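Local coordinates for Lysine/ornithine decarboxylase (Selenomonas ruminantium, PDB 5GJO), which decarboxylates L-lysine and L-ornithine to cadaverine and putrescine with similar efficiency, working as a homodimer with pyridoxal 5'-phosphate as cofactor, at residues A[91-94]-A[98-101]; A[101-106]-A[112-117]; A[138-143]-A[192-197]; A[159-164]-A[206-211]; A[292-297]-A[302-307]. The protein carries 2 engineered substitutions. One frame throughout, in Å; residues are numbered along the deposited sequence.

Interaction 1 (A[91-94]-A[98-101]); sequences MIYA and KDAR
Lys98 lays the aliphatic part of its side chain over one face of the Tyr93 ring. Its CG rides 3.3 Å above the ring plane, displaced from the centre toward the rim, and comes within 3.4 Å of Tyr93 CE2. The line from CG to the ring centroid is 28° off the normal, which makes this a CH-pi contact over the face. CB continues the overlap toward the phenol end, 3.4 Å from Tyr93 OH, while CD reaches back over CE2 and CD2, so the two side chains run past each other in opposite directions. Tyr93 can lie under the lysine because its CG is anti to the backbone N (chi1 -175°), which sends the ring from the strand toward segment 98-101. The contact closes a strand-to-helix connection in the pyridoxal-binding TIM barrel: strand 91-93 ends, a short loop follows, and helix 100-109 begins. Lys98 bends at chi4, and NZ stands over the same face but high above it, 5.6 Å from the Tyr93 centroid, at most a weak cation-pi attraction. That ammonium is instead gripped by the carbonyl oxygens of Thr115 and Asn95 and by a salt bridge to Glu121. Asp99, the helix N-cap, accepts from Gly102 N through OD1; the same oxygen is 4.0 Å from Tyr93 OH. Next to the tyrosine in sequence, Ala94 touches the bound pyridoxal phosphate.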
# COMPACT_ATOMS: atom_id res chain seq x y z
N MET A 91 15.03 11.97 19.73
CA MET A 91 14.31 10.83 19.18
C MET A 91 14.18 9.67 20.15
O MET A 91 15.03 9.47 20.99
CB MET A 91 14.99 10.35 17.91
CG MET A 91 15.27 11.42 16.85
SD MET A 91 16.14 10.74 15.44
CE MET A 91 16.84 12.20 14.67
N ILE A 92 13.09 8.94 20.03
CA ILE A 92 12.95 7.61 20.62
C ILE A 92 12.76 6.62 19.50
O ILE A 92 11.92 6.80 18.63
CB ILE A 92 11.85 7.51 21.68
CG1 ILE A 92 11.92 6.12 22.34
CG2 ILE A 92 10.50 7.83 21.17
CD1 ILE A 92 11.00 5.95 23.53
N TYR A 93 13.58 5.59 19.47
CA TYR A 93 13.41 4.53 18.49
C TYR A 93 12.48 3.51 19.16
O TYR A 93 12.92 2.61 19.84
CB TYR A 93 14.77 3.95 18.09
CG TYR A 93 14.82 2.91 16.99
CD1 TYR A 93 13.73 2.64 16.18
CD2 TYR A 93 15.97 2.21 16.75
CE1 TYR A 93 13.79 1.69 15.19
CE2 TYR A 93 16.04 1.25 15.77
CZ TYR A 93 14.95 1.00 14.98
OH TYR A 93 15.06 0.06 14.01
N ALA A 94 11.19 3.73 18.97
CA ALA A 94 10.15 2.95 19.65
C ALA A 94 9.55 1.80 18.84
O ALA A 94 8.42 1.35 19.14
CB ALA A 94 9.05 3.87 20.08
N LYS A 98 13.88 -4.11 16.39
CA LYS A 98 14.68 -3.30 15.46
C LYS A 98 15.44 -4.09 14.43
O LYS A 98 15.79 -5.23 14.71
CB LYS A 98 15.60 -2.46 16.29
CG LYS A 98 14.84 -1.53 17.23
CD LYS A 98 15.69 -1.15 18.45
CE LYS A 98 14.85 -0.76 19.64
NZ LYS A 98 13.89 -1.86 20.00
N ASP A 99 15.70 -3.53 13.26
CA ASP A 99 16.51 -4.22 12.27
C ASP A 99 17.92 -3.64 12.23
O ASP A 99 18.23 -2.70 12.92
CB ASP A 99 15.85 -4.27 10.89
CG ASP A 99 15.79 -2.93 10.21
OD1 ASP A 99 16.30 -1.97 10.78
OD2 ASP A 99 15.25 -2.83 9.11
N ALA A 100 18.79 -4.24 11.44
CA ALA A 100 20.18 -3.86 11.43
C ALA A 100 20.39 -2.41 10.99
O ALA A 100 21.13 -1.69 11.59
CB ALA A 100 20.95 -4.78 10.52
N ARG A 101 19.69 -2.01 9.95
CA ARG A 101 19.83 -0.66 9.45
C ARG A 101 19.37 0.35 10.46
O ARG A 101 19.96 1.37 10.60
CB ARG A 101 19.10 -0.50 8.15
CG ARG A 101 19.96 -0.93 6.99
CD ARG A 101 19.23 -0.74 5.70
NE ARG A 101 18.31 -1.83 5.49
CZ ARG A 101 18.03 -2.33 4.31
NH1 ARG A 101 18.60 -1.83 3.23
NH2 ARG A 101 17.18 -3.32 4.22

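Interaction 2 (A[101-106]-A[112-117]); sequences RGLKAA and RRFTFD
Phe114 has its CG beside the backbone N and anti to the carbonyl carbon (chi1 -67°), and Leu103 makes the same choice at chi1 -77°; these turns carry the phenyl ring and the leucine methyls into the space between helix 100-109 and strand 113-116. In the TIM barrel of the pyridoxal-binding domain this is a helix packed on the outside of the strand that follows it, the helix-to-strand half of a beta-alpha-beta crossover whose earlier strand is 91-93. The evidence for a purely apolar joint is that no hydrogen bond links the two segments and the three residues that touch, Leu103, Ala106 and Phe114, are all buried. Leu103 and Ala106 stand one helical turn apart, so both reach the outer end of the same ring. The bonds from Ala105 N to Arg101 O and from Ala106 N to Gly102 O keep this part of the helix regular. Leu103 bridges the gap with CD2, which meets Phe114 CZ at 4.1 Å. Its approach is oblique to the ring plane, and the two side chains are also skewed against each other. Around this group, Met125 of helix 122-128 and Tyr93 of strand 91-93 also touch Phe114. Ala106 needs no such reach: its CB points toward the strand and meets the ring at the edge, near its plane, 4.0 Å from CE1 and 4.1 Å from CZ.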
# COMPACT_ATOMS: atom_id res chain seq x y z
N ARG A 101 19.69 -2.01 9.95
CA ARG A 101 19.83 -0.66 9.45
C ARG A 101 19.37 0.35 10.46
O ARG A 101 19.96 1.37 10.60
CB ARG A 101 19.10 -0.50 8.15
CG ARG A 101 19.96 -0.93 6.99
CD ARG A 101 19.23 -0.74 5.70
NE ARG A 101 18.31 -1.83 5.49
CZ ARG A 101 18.03 -2.33 4.31
NH1 ARG A 101 18.60 -1.83 3.23
NH2 ARG A 101 17.18 -3.32 4.22
N GLY A 102 18.29 0.05 11.16
CA GLY A 102 17.80 0.94 12.18
C GLY A 102 18.76 1.12 13.33
O GLY A 102 19.01 2.21 13.75
N LEU A 103 19.33 0.03 13.81
CA LEU A 103 20.29 0.13 14.91
C LEU A 103 21.55 0.90 14.49
O LEU A 103 22.09 1.65 15.26
CB LEU A 103 20.59 -1.24 15.53
CG LEU A 103 19.44 -1.67 16.44
CD1 LEU A 103 19.48 -3.14 16.77
CD2 LEU A 103 19.30 -0.83 17.69
N LYS A 104 22.00 0.69 13.27
CA LYS A 104 23.12 1.45 12.76
C LYS A 104 22.83 2.93 12.64
O LYS A 104 23.64 3.75 13.01
CB LYS A 104 23.57 0.90 11.41
CG LYS A 104 24.91 1.45 10.98
CD LYS A 104 25.32 0.96 9.60
CE LYS A 104 26.66 1.54 9.15
NZ LYS A 104 26.47 2.88 8.56
N ALA A 105 21.65 3.28 12.15
CA ALA A 105 21.25 4.70 12.13
C ALA A 105 21.16 5.31 13.51
O ALA A 105 21.59 6.44 13.77
CB ALA A 105 19.95 4.91 11.31
N ALA A 106 20.63 4.54 14.45
CA ALA A 106 20.54 5.01 15.81
C ALA A 106 21.93 5.33 16.36
O ALA A 106 22.11 6.40 16.92
CB ALA A 106 19.82 4.03 16.70
N ARG A 112 19.67 7.34 21.55
CA ARG A 112 19.91 6.43 22.66
C ARG A 112 18.73 6.24 23.60
O ARG A 112 18.91 6.14 24.80
CB ARG A 112 21.19 6.81 23.40
CG ARG A 112 21.29 8.26 23.84
CD ARG A 112 22.51 8.49 24.71
NE ARG A 112 22.55 7.56 25.83
CZ ARG A 112 21.81 7.65 26.93
NH1 ARG A 112 21.91 6.72 27.88
NH2 ARG A 112 20.97 8.66 27.09
N ARG A 113 17.52 6.20 23.05
CA ARG A 113 16.30 5.98 23.88
C ARG A 113 15.55 4.98 23.01
O ARG A 113 15.29 5.28 21.81
CB ARG A 113 15.56 7.28 24.05
CG ARG A 113 14.34 7.18 24.90
CD ARG A 113 13.77 8.57 25.04
NE ARG A 113 12.66 8.66 25.94
CZ ARG A 113 12.71 9.10 27.21
NH1 ARG A 113 13.86 9.45 27.76
NH2 ARG A 113 11.61 9.18 27.93
N PHE A 114 15.27 3.82 23.57
CA PHE A 114 14.72 2.67 22.87
C PHE A 114 13.56 2.12 23.68
O PHE A 114 13.53 2.28 24.86
CB PHE A 114 15.75 1.54 22.79
CG PHE A 114 16.96 1.81 21.94
CD1 PHE A 114 16.92 2.68 20.90
CD2 PHE A 114 18.14 1.13 22.18
CE1 PHE A 114 18.03 2.91 20.12
CE2 PHE A 114 19.24 1.34 21.41
CZ PHE A 114 19.19 2.25 20.38
N THR A 115 12.62 1.49 23.00
CA THR A 115 11.66 0.53 23.65
C THR A 115 11.97 -0.87 23.29
O THR A 115 12.59 -1.15 22.31
CB THR A 115 10.15 0.88 23.40
OG1 THR A 115 9.86 0.58 22.05
CG2 THR A 115 9.90 2.36 23.61
N PHE A 116 11.51 -1.78 24.14
CA PHE A 116 11.58 -3.20 23.86
C PHE A 116 10.51 -3.98 24.63
O PHE A 116 9.99 -3.52 25.60
CB PHE A 116 12.97 -3.75 24.14
CG PHE A 116 13.29 -3.90 25.60
CD1 PHE A 116 13.30 -2.82 26.44
CD2 PHE A 116 13.60 -5.15 26.12
CE1 PHE A 116 13.61 -2.97 27.77
CE2 PHE A 116 13.89 -5.30 27.45
CZ PHE A 116 13.89 -4.22 28.27
N ASP A 117 10.18 -5.16 24.13
CA ASP A 117 9.21 -6.02 24.77
C ASP A 117 9.60 -7.49 24.82
O ASP A 117 8.78 -8.31 25.11
CB ASP A 117 7.81 -5.84 24.15
CG ASP A 117 7.75 -6.26 22.70
OD1 ASP A 117 8.62 -6.99 22.24
OD2 ASP A 117 6.81 -5.85 22.02

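Interaction 3 (A[138-143]-A[192-197]); sequences IAVRNN and EEALLV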
# COMPACT_ATOMS: atom_id res chain seq x y z
N ILE A 138 4.88 -2.74 28.12
CA ILE A 138 3.93 -3.71 28.68
C ILE A 138 2.66 -3.80 27.82
O ILE A 138 2.18 -2.80 27.29
CB ILE A 138 3.52 -3.39 30.14
CG1 ILE A 138 2.94 -1.98 30.34
CG2 ILE A 138 4.73 -3.62 31.06
CD1 ILE A 138 2.34 -1.69 31.68
N ALA A 139 2.13 -5.01 27.77
CA ALA A 139 0.87 -5.30 27.15
C ALA A 139 -0.26 -4.86 28.08
O ALA A 139 -0.30 -5.23 29.24
CB ALA A 139 0.80 -6.80 26.79
N VAL A 140 -1.18 -4.06 27.55
CA VAL A 140 -2.29 -3.50 28.25
C VAL A 140 -3.62 -3.78 27.55
O VAL A 140 -3.66 -4.18 26.39
CB VAL A 140 -2.05 -2.02 28.53
CG1 VAL A 140 -0.78 -1.84 29.32
CG2 VAL A 140 -2.08 -1.18 27.25
N ARG A 141 -4.69 -3.66 28.31
CA ARG A 141 -6.07 -3.92 27.83
C ARG A 141 -6.72 -2.70 27.19
O ARG A 141 -6.52 -1.60 27.61
CB ARG A 141 -6.99 -4.27 28.99
CG ARG A 141 -6.64 -5.53 29.69
CD ARG A 141 -7.75 -5.85 30.70
NE ARG A 141 -7.24 -7.00 31.36
CZ ARG A 141 -6.61 -6.96 32.51
NH1 ARG A 141 -6.53 -5.84 33.20
NH2 ARG A 141 -6.16 -8.10 33.01
N ASN A 142 -7.55 -2.94 26.19
CA ASN A 142 -8.37 -1.90 25.60
C ASN A 142 -9.49 -2.50 24.76
O ASN A 142 -9.20 -3.16 23.79
CB ASN A 142 -7.54 -0.93 24.75
CG ASN A 142 -8.29 0.35 24.40
OD1 ASN A 142 -9.46 0.46 24.63
ND2 ASN A 142 -7.58 1.34 23.88
N ASN A 143 -10.69 -2.26 25.31
CA ASN A 143 -11.84 -2.81 24.61
C ASN A 143 -12.36 -1.91 23.50
O ASN A 143 -13.31 -2.30 22.82
CB ASN A 143 -13.00 -3.02 25.59
CG ASN A 143 -12.76 -4.16 26.55
OD1 ASN A 143 -12.01 -5.09 26.26
ND2 ASN A 143 -13.38 -4.06 27.72
N GLU A 192 -6.17 5.11 31.97
CA GLU A 192 -6.19 5.18 33.43
C GLU A 192 -5.75 3.88 34.07
O GLU A 192 -5.01 3.88 35.03
CB GLU A 192 -7.58 5.57 33.92
CG GLU A 192 -7.96 6.98 33.55
CD GLU A 192 -9.39 7.35 33.86
OE1 GLU A 192 -9.62 8.48 34.25
OE2 GLU A 192 -10.28 6.51 33.70
N GLU A 193 -6.21 2.78 33.53
CA GLU A 193 -5.83 1.44 33.97
C GLU A 193 -4.33 1.13 33.77
O GLU A 193 -3.68 0.62 34.65
CB GLU A 193 -6.69 0.38 33.27
CG GLU A 193 -6.17 -1.05 33.41
CD GLU A 193 -7.08 -2.13 32.82
OE1 GLU A 193 -8.30 -1.96 32.88
OE2 GLU A 193 -6.57 -3.14 32.35
N ALA A 194 -3.79 1.47 32.61
CA ALA A 194 -2.38 1.29 32.32
C ALA A 194 -1.49 2.06 33.26
O ALA A 194 -0.42 1.53 33.71
CB ALA A 194 -2.13 1.64 30.87
N LEU A 195 -1.93 3.26 33.57
CA LEU A 195 -1.27 4.09 34.56
C LEU A 195 -1.18 3.45 35.96
O LEU A 195 -0.10 3.50 36.61
CB LEU A 195 -1.90 5.46 34.61
CG LEU A 195 -1.47 6.26 33.34
CD1 LEU A 195 -2.35 7.49 33.30
CD2 LEU A 195 0.00 6.64 33.19
N LEU A 196 -2.24 2.80 36.37
CA LEU A 196 -2.26 2.15 37.74
C LEU A 196 -1.32 0.99 37.70
O LEU A 196 -0.60 0.73 38.64
CB LEU A 196 -3.65 1.63 38.09
CG LEU A 196 -4.59 2.80 38.42
CD1 LEU A 196 -6.04 2.47 38.21
CD2 LEU A 196 -4.46 3.33 39.84
N VAL A 197 -1.36 0.22 36.62
CA VAL A 197 -0.44 -0.90 36.48
C VAL A 197 1.02 -0.47 36.53
O VAL A 197 1.88 -1.05 37.25
CB VAL A 197 -0.71 -1.71 35.18
CG1 VAL A 197 0.34 -2.78 34.97
CG2 VAL A 197 -2.12 -2.35 35.24
O HOH W 1 -4.33 -2.79 31.16
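Arg141 and Glu193 form the charged part of this contact, a salt bridge in which Arg141 NH1 donates to Glu193 OE2 over 2.8 Å. The bond is bent, with an N-H...O angle of 143°. OE2 lies at the guanidinium edge, only slightly out of its plane, whereas the donor stands 43° out of the carboxylate plane; the two planes are turned 59° apart. The side chains cross at about a right angle, and OE2 lies alongside the arginine's methylenes as well, 3.4 Å from Arg141 CD. Glu193 reaches this position by putting CG anti to its backbone N and extending the rest of its chain.

A water adds a second polar link. It accepts from Arg141 N at 3.0 Å and donates to Glu193 OE2 at 2.6 Å, so one carboxylate oxygen takes the guanidinium directly and the backbone N through the water.

Each of the two apolar contacts rests on a single pair of carbons. Val140 CG1 meets Ala194 CB at 4.0 Å, at the point where the two backbones come nearest. Farther along, Ile138 CD1 meets Val197 CG1 at 4.0 Å, the two side chains sliding past each other in opposite directions.

Glu193, Ala194 and Val197 thus present one side of helix 189-207 to the loop that leaves barrel strand 133-137. Phe179, just beyond strand 173-178, touches both Val140 and Ala194, while Leu195 and Leu196 pack against the next helix, 233-247.

Interaction 4 (A[159-164]-A[206-211]); sequences EALDLL and EEMGMH
Two neighbouring outer helices of the TIM barrel meet here: the beginning of helix 160-169 packs against the C-terminal end of helix 189-207 and the turn that follows it. The link is made by methionines on one side and leucines on the other, and no hydrogen bond crosses it. Met208 extends beyond CG and brings its methyl CE to Leu161, 3.8 Å from CD1 and 4.0 Å from CB; its sulfur also lies close to both carbons. Met210 reaches the helix one turn farther on. With CG anti to the backbone N (chi1 -159°) it sets SD against Leu164 CB at 3.8 Å, and a bend at chi3 (34°) swings CE back toward Leu161, where it lies 4.1 Å from the carbonyl O and 4.3 Å from CD2. The two thioethers therefore take Leu161 from two directions. Between the two methionines the chain turns through the Schellman motif that ends helix 189-207, which probably helps both to face the same helix: Gly209 leaves helical geometry with positive phi (82°), and its N bonds to Glu206 O at 3.0 Å. A CB at those backbone angles would press on the preceding carbonyl oxygen, which favours glycine. On the side of the strands, Leu164 and Met210 both touch Ala174 of strand 173-178, and Leu164 also rests on Val136. Leu161 is covered further by Leu201 and Ala205 of helix 189-207.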
# COMPACT_ATOMS: atom_id res chain seq x y z
N GLU A 159 6.54 -9.97 33.45
CA GLU A 159 7.90 -10.11 32.96
C GLU A 159 8.61 -8.77 32.88
O GLU A 159 9.76 -8.76 32.56
CB GLU A 159 7.81 -10.76 31.58
CG GLU A 159 9.03 -11.25 30.90
CD GLU A 159 8.75 -11.93 29.53
OE1 GLU A 159 9.74 -11.94 28.72
OE2 GLU A 159 7.61 -12.48 29.32
N ALA A 160 7.90 -7.66 33.05
CA ALA A 160 8.44 -6.31 32.81
C ALA A 160 9.70 -6.04 33.61
O ALA A 160 10.70 -5.65 33.05
CB ALA A 160 7.41 -5.29 33.06
N LEU A 161 9.67 -6.30 34.92
CA LEU A 161 10.81 -5.93 35.74
C LEU A 161 11.96 -6.89 35.50
O LEU A 161 13.12 -6.48 35.45
CB LEU A 161 10.42 -5.84 37.20
CG LEU A 161 9.34 -4.80 37.45
CD1 LEU A 161 8.98 -4.83 38.91
CD2 LEU A 161 9.83 -3.42 36.99
N ASP A 162 11.66 -8.15 35.27
CA ASP A 162 12.70 -9.07 34.80
C ASP A 162 13.39 -8.67 33.51
O ASP A 162 14.62 -8.85 33.34
CB ASP A 162 12.17 -10.50 34.62
CG ASP A 162 11.73 -11.17 35.95
OD1 ASP A 162 12.27 -10.82 37.01
OD2 ASP A 162 10.80 -12.00 35.90
N LEU A 163 12.63 -8.13 32.53
CA LEU A 163 13.25 -7.60 31.36
C LEU A 163 14.15 -6.36 31.61
O LEU A 163 15.23 -6.28 31.01
CB LEU A 163 12.16 -7.28 30.27
CG LEU A 163 11.63 -8.51 29.58
CD1 LEU A 163 10.29 -8.13 28.90
CD2 LEU A 163 12.60 -9.06 28.53
N LEU A 164 13.68 -5.44 32.43
CA LEU A 164 14.47 -4.29 32.76
C LEU A 164 15.79 -4.74 33.49
O LEU A 164 16.86 -4.23 33.22
CB LEU A 164 13.71 -3.35 33.61
CG LEU A 164 12.62 -2.50 32.90
CD1 LEU A 164 11.83 -1.67 33.88
CD2 LEU A 164 13.27 -1.61 31.83
N GLU A 206 11.48 -0.03 42.57
CA GLU A 206 12.22 0.81 43.49
C GLU A 206 12.81 -0.02 44.61
O GLU A 206 13.92 0.21 45.05
CB GLU A 206 11.32 1.88 44.08
CG GLU A 206 12.05 2.87 44.94
CD GLU A 206 12.87 3.87 44.16
OE1 GLU A 206 12.65 4.02 42.95
OE2 GLU A 206 13.72 4.54 44.77
N GLU A 207 12.03 -1.00 45.04
CA GLU A 207 12.45 -1.96 46.05
C GLU A 207 13.60 -2.80 45.60
O GLU A 207 14.42 -3.16 46.41
CB GLU A 207 11.29 -2.82 46.48
CG GLU A 207 10.13 -1.99 46.92
CD GLU A 207 9.38 -2.61 48.07
OE1 GLU A 207 9.00 -1.86 48.98
OE2 GLU A 207 9.18 -3.83 48.05
N MET A 208 13.65 -3.13 44.33
CA MET A 208 14.71 -3.93 43.76
C MET A 208 15.93 -3.05 43.54
O MET A 208 16.92 -3.50 43.00
CB MET A 208 14.31 -4.53 42.41
CG MET A 208 13.09 -5.43 42.37
SD MET A 208 12.59 -5.72 40.66
CE MET A 208 11.44 -7.04 40.83
N GLY A 209 15.84 -1.78 43.89
CA GLY A 209 16.94 -0.87 43.70
C GLY A 209 17.10 -0.28 42.31
O GLY A 209 18.06 0.42 42.05
N MET A 210 16.14 -0.54 41.42
CA MET A 210 16.12 -0.00 40.07
C MET A 210 15.28 1.26 40.19
O MET A 210 14.17 1.19 40.65
CB MET A 210 15.40 -1.02 39.20
CG MET A 210 15.62 -1.00 37.71
SD MET A 210 15.31 -2.60 36.94
CE MET A 210 13.98 -3.27 37.91
N HIS A 211 15.77 2.42 39.81
CA HIS A 211 14.93 3.56 40.06
C HIS A 211 14.46 4.01 38.71
O HIS A 211 15.26 4.51 37.91
CB HIS A 211 15.65 4.68 40.77
CG HIS A 211 14.79 5.87 41.00
ND1 HIS A 211 15.02 7.08 40.38
CD2 HIS A 211 13.67 6.03 41.74
CE1 HIS A 211 14.12 7.95 40.78
NE2 HIS A 211 13.28 7.34 41.59

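Interaction 5 (A[292-297]-A[302-307]); sequences GCFSGI and WCYPLH. Engineered in segment 302-307: Cys303 (natural residue Thr).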
# COMPACT_ATOMS: atom_id res chain seq x y z
N GLY A 292 -3.79 4.71 -3.23
CA GLY A 292 -3.18 5.96 -2.78
C GLY A 292 -3.65 6.33 -1.41
O GLY A 292 -3.55 5.53 -0.51
N CYS A 293 -4.09 7.60 -1.24
CA CYS A 293 -4.52 8.11 0.04
C CYS A 293 -5.69 7.33 0.68
O CYS A 293 -5.74 7.24 1.89
CB CYS A 293 -4.87 9.59 0.00
SG CYS A 293 -3.32 10.47 -0.32
N PHE A 294 -6.50 6.68 -0.11
CA PHE A 294 -7.60 5.89 0.44
C PHE A 294 -7.16 4.50 0.85
O PHE A 294 -8.01 3.69 1.23
CB PHE A 294 -8.77 5.77 -0.54
CG PHE A 294 -9.47 7.06 -0.86
CD1 PHE A 294 -10.49 7.49 -0.04
CD2 PHE A 294 -9.19 7.75 -2.04
CE1 PHE A 294 -11.20 8.64 -0.37
CE2 PHE A 294 -9.93 8.91 -2.37
CZ PHE A 294 -10.90 9.33 -1.51
N SER A 295 -5.85 4.21 0.82
CA SER A 295 -5.33 2.95 1.37
C SER A 295 -5.66 2.69 2.81
O SER A 295 -5.77 1.52 3.20
CB SER A 295 -3.77 2.90 1.21
OG SER A 295 -3.18 4.07 1.83
N GLY A 296 -5.96 3.74 3.60
CA GLY A 296 -6.48 3.59 4.94
C GLY A 296 -7.79 2.79 5.04
O GLY A 296 -8.07 2.19 6.07
N ILE A 297 -8.57 2.75 3.96
CA ILE A 297 -9.73 1.85 3.90
C ILE A 297 -9.29 0.46 4.21
O ILE A 297 -10.00 -0.30 4.91
CB ILE A 297 -10.45 1.93 2.52
CG1 ILE A 297 -11.09 3.31 2.40
CG2 ILE A 297 -11.50 0.86 2.42
CD1 ILE A 297 -11.73 3.53 1.03
N TRP A 302 -10.70 2.27 7.72
CA TRP A 302 -11.19 3.64 7.89
C TRP A 302 -12.25 4.09 6.87
O TRP A 302 -12.30 3.56 5.80
CB TRP A 302 -10.01 4.60 7.86
CG TRP A 302 -10.24 5.92 8.53
CD1 TRP A 302 -10.67 7.07 7.95
CD2 TRP A 302 -10.06 6.22 9.91
NE1 TRP A 302 -10.77 8.07 8.88
CE2 TRP A 302 -10.39 7.57 10.10
CE3 TRP A 302 -9.63 5.49 11.01
CZ2 TRP A 302 -10.31 8.19 11.33
CZ3 TRP A 302 -9.55 6.10 12.22
CH2 TRP A 302 -9.90 7.45 12.38
N CYS A 303 -13.11 5.04 7.26
CA CYS A 303 -14.12 5.61 6.33
C CYS A 303 -13.92 7.09 6.36
O CYS A 303 -14.08 7.65 7.45
CB CYS A 303 -15.50 5.26 6.90
SG CYS A 303 -16.92 6.03 6.03
N TYR A 304 -13.46 7.73 5.28
CA TYR A 304 -13.13 9.14 5.27
C TYR A 304 -14.34 10.00 4.90
O TYR A 304 -15.16 9.58 4.09
CB TYR A 304 -11.99 9.46 4.25
CG TYR A 304 -10.74 8.72 4.65
CD1 TYR A 304 -9.84 9.27 5.55
CD2 TYR A 304 -10.49 7.48 4.13
CE1 TYR A 304 -8.70 8.52 5.96
CE2 TYR A 304 -9.36 6.74 4.53
CZ TYR A 304 -8.52 7.24 5.47
OH TYR A 304 -7.43 6.46 5.86
N PRO A 305 -14.47 11.21 5.45
CA PRO A 305 -15.59 12.08 5.09
C PRO A 305 -15.41 12.67 3.68
O PRO A 305 -14.56 13.51 3.51
CB PRO A 305 -15.55 13.22 6.12
CG PRO A 305 -14.51 12.84 7.04
CD PRO A 305 -13.65 11.79 6.53
N LEU A 306 -16.29 12.31 2.78
CA LEU A 306 -16.35 12.81 1.42
C LEU A 306 -17.33 13.93 1.30
O LEU A 306 -18.46 13.79 1.75
CB LEU A 306 -16.69 11.62 0.48
CG LEU A 306 -16.92 12.01 -0.98
CD1 LEU A 306 -15.64 12.55 -1.65
CD2 LEU A 306 -17.37 10.78 -1.68
N HIS A 307 -16.94 15.02 0.65
CA HIS A 307 -17.78 16.17 0.39
C HIS A 307 -17.89 16.41 -1.09
O HIS A 307 -16.88 16.64 -1.75
CB HIS A 307 -17.28 17.44 1.11
CG HIS A 307 -17.05 17.21 2.57
ND1 HIS A 307 -15.81 16.83 3.11
CD2 HIS A 307 -17.92 17.16 3.59
CE1 HIS A 307 -15.94 16.63 4.41
NE2 HIS A 307 -17.21 16.78 4.73
O HOH W 2 -12.56 0.10 5.91
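This is a buried, short-range contact in the beta-rich part of the chain that follows the barrel, where a turn leading into the short helix 296-299 folds back on the segment approaching strand 306-307. Tyr304 occupies the middle of it. With CG beside the backbone N (chi1 -62°), its ring points toward the turn and places OH 3.2 Å from Gly296 CA, which lies near the ring plane at its edge. Gly296 has no CB, and the direction in which one would point is taken by the Tyr304 hydroxyl. Phe294 also meets the ring, its CD1 4.2 Å from Tyr304 CD2, in an oblique approach. Within segment 302-307, Trp302 CD1 sits 3.1 Å above the centre of the Tyr304 ring and covers one face.

Strand 306-307 pairs antiparallel with 344-347 in the mixed sheet, and Val347 of that partner touches both Phe294 and Tyr304.

The backbones are tied where they come closest. Trp302 N donates to Gly296 O at 3.1 Å, with the donor 37° out of the carbonyl plane. Beside this bond, Ile297 CG1 packs 3.6 Å from Trp302 O, and a water donates to Ile297 O, with a weak second bond to Trp302 O. The turn is also braced internally, since Gly292 O accepts from both the amide and the hydroxyl of Ser295. Next to Trp302, the engineered Cys303 points away from segment 292-297 and forms a disulfide with Cys226, the other introduced cysteine.

Interactions 1 to 4 lie within the pyridoxal-binding TIM barrel, whereas interaction 5 belongs to the beta-rich region, about 44 Å between centres from interaction 4. Interactions 1 and 2 follow one another along the chain, share Arg101 and helix 100-109, and have centres about 3 Å apart; together they set that helix against the consecutive barrel strands 91-93 and 113-116, which meet through Tyr93 N and Arg113 O and close the barrel. Interactions 3 and 4 alternate along the chain and both use helix 189-207, meeting where Ile138 packs on Ala160. Interaction 2 reaches interaction 4 through Phe116 against Leu163 and Leu164. The barrel contacts thus form a chain of touching neighbours, 1 to 2 to 4 to 3; interaction 1 includes Ala94 of the cofactor pocket.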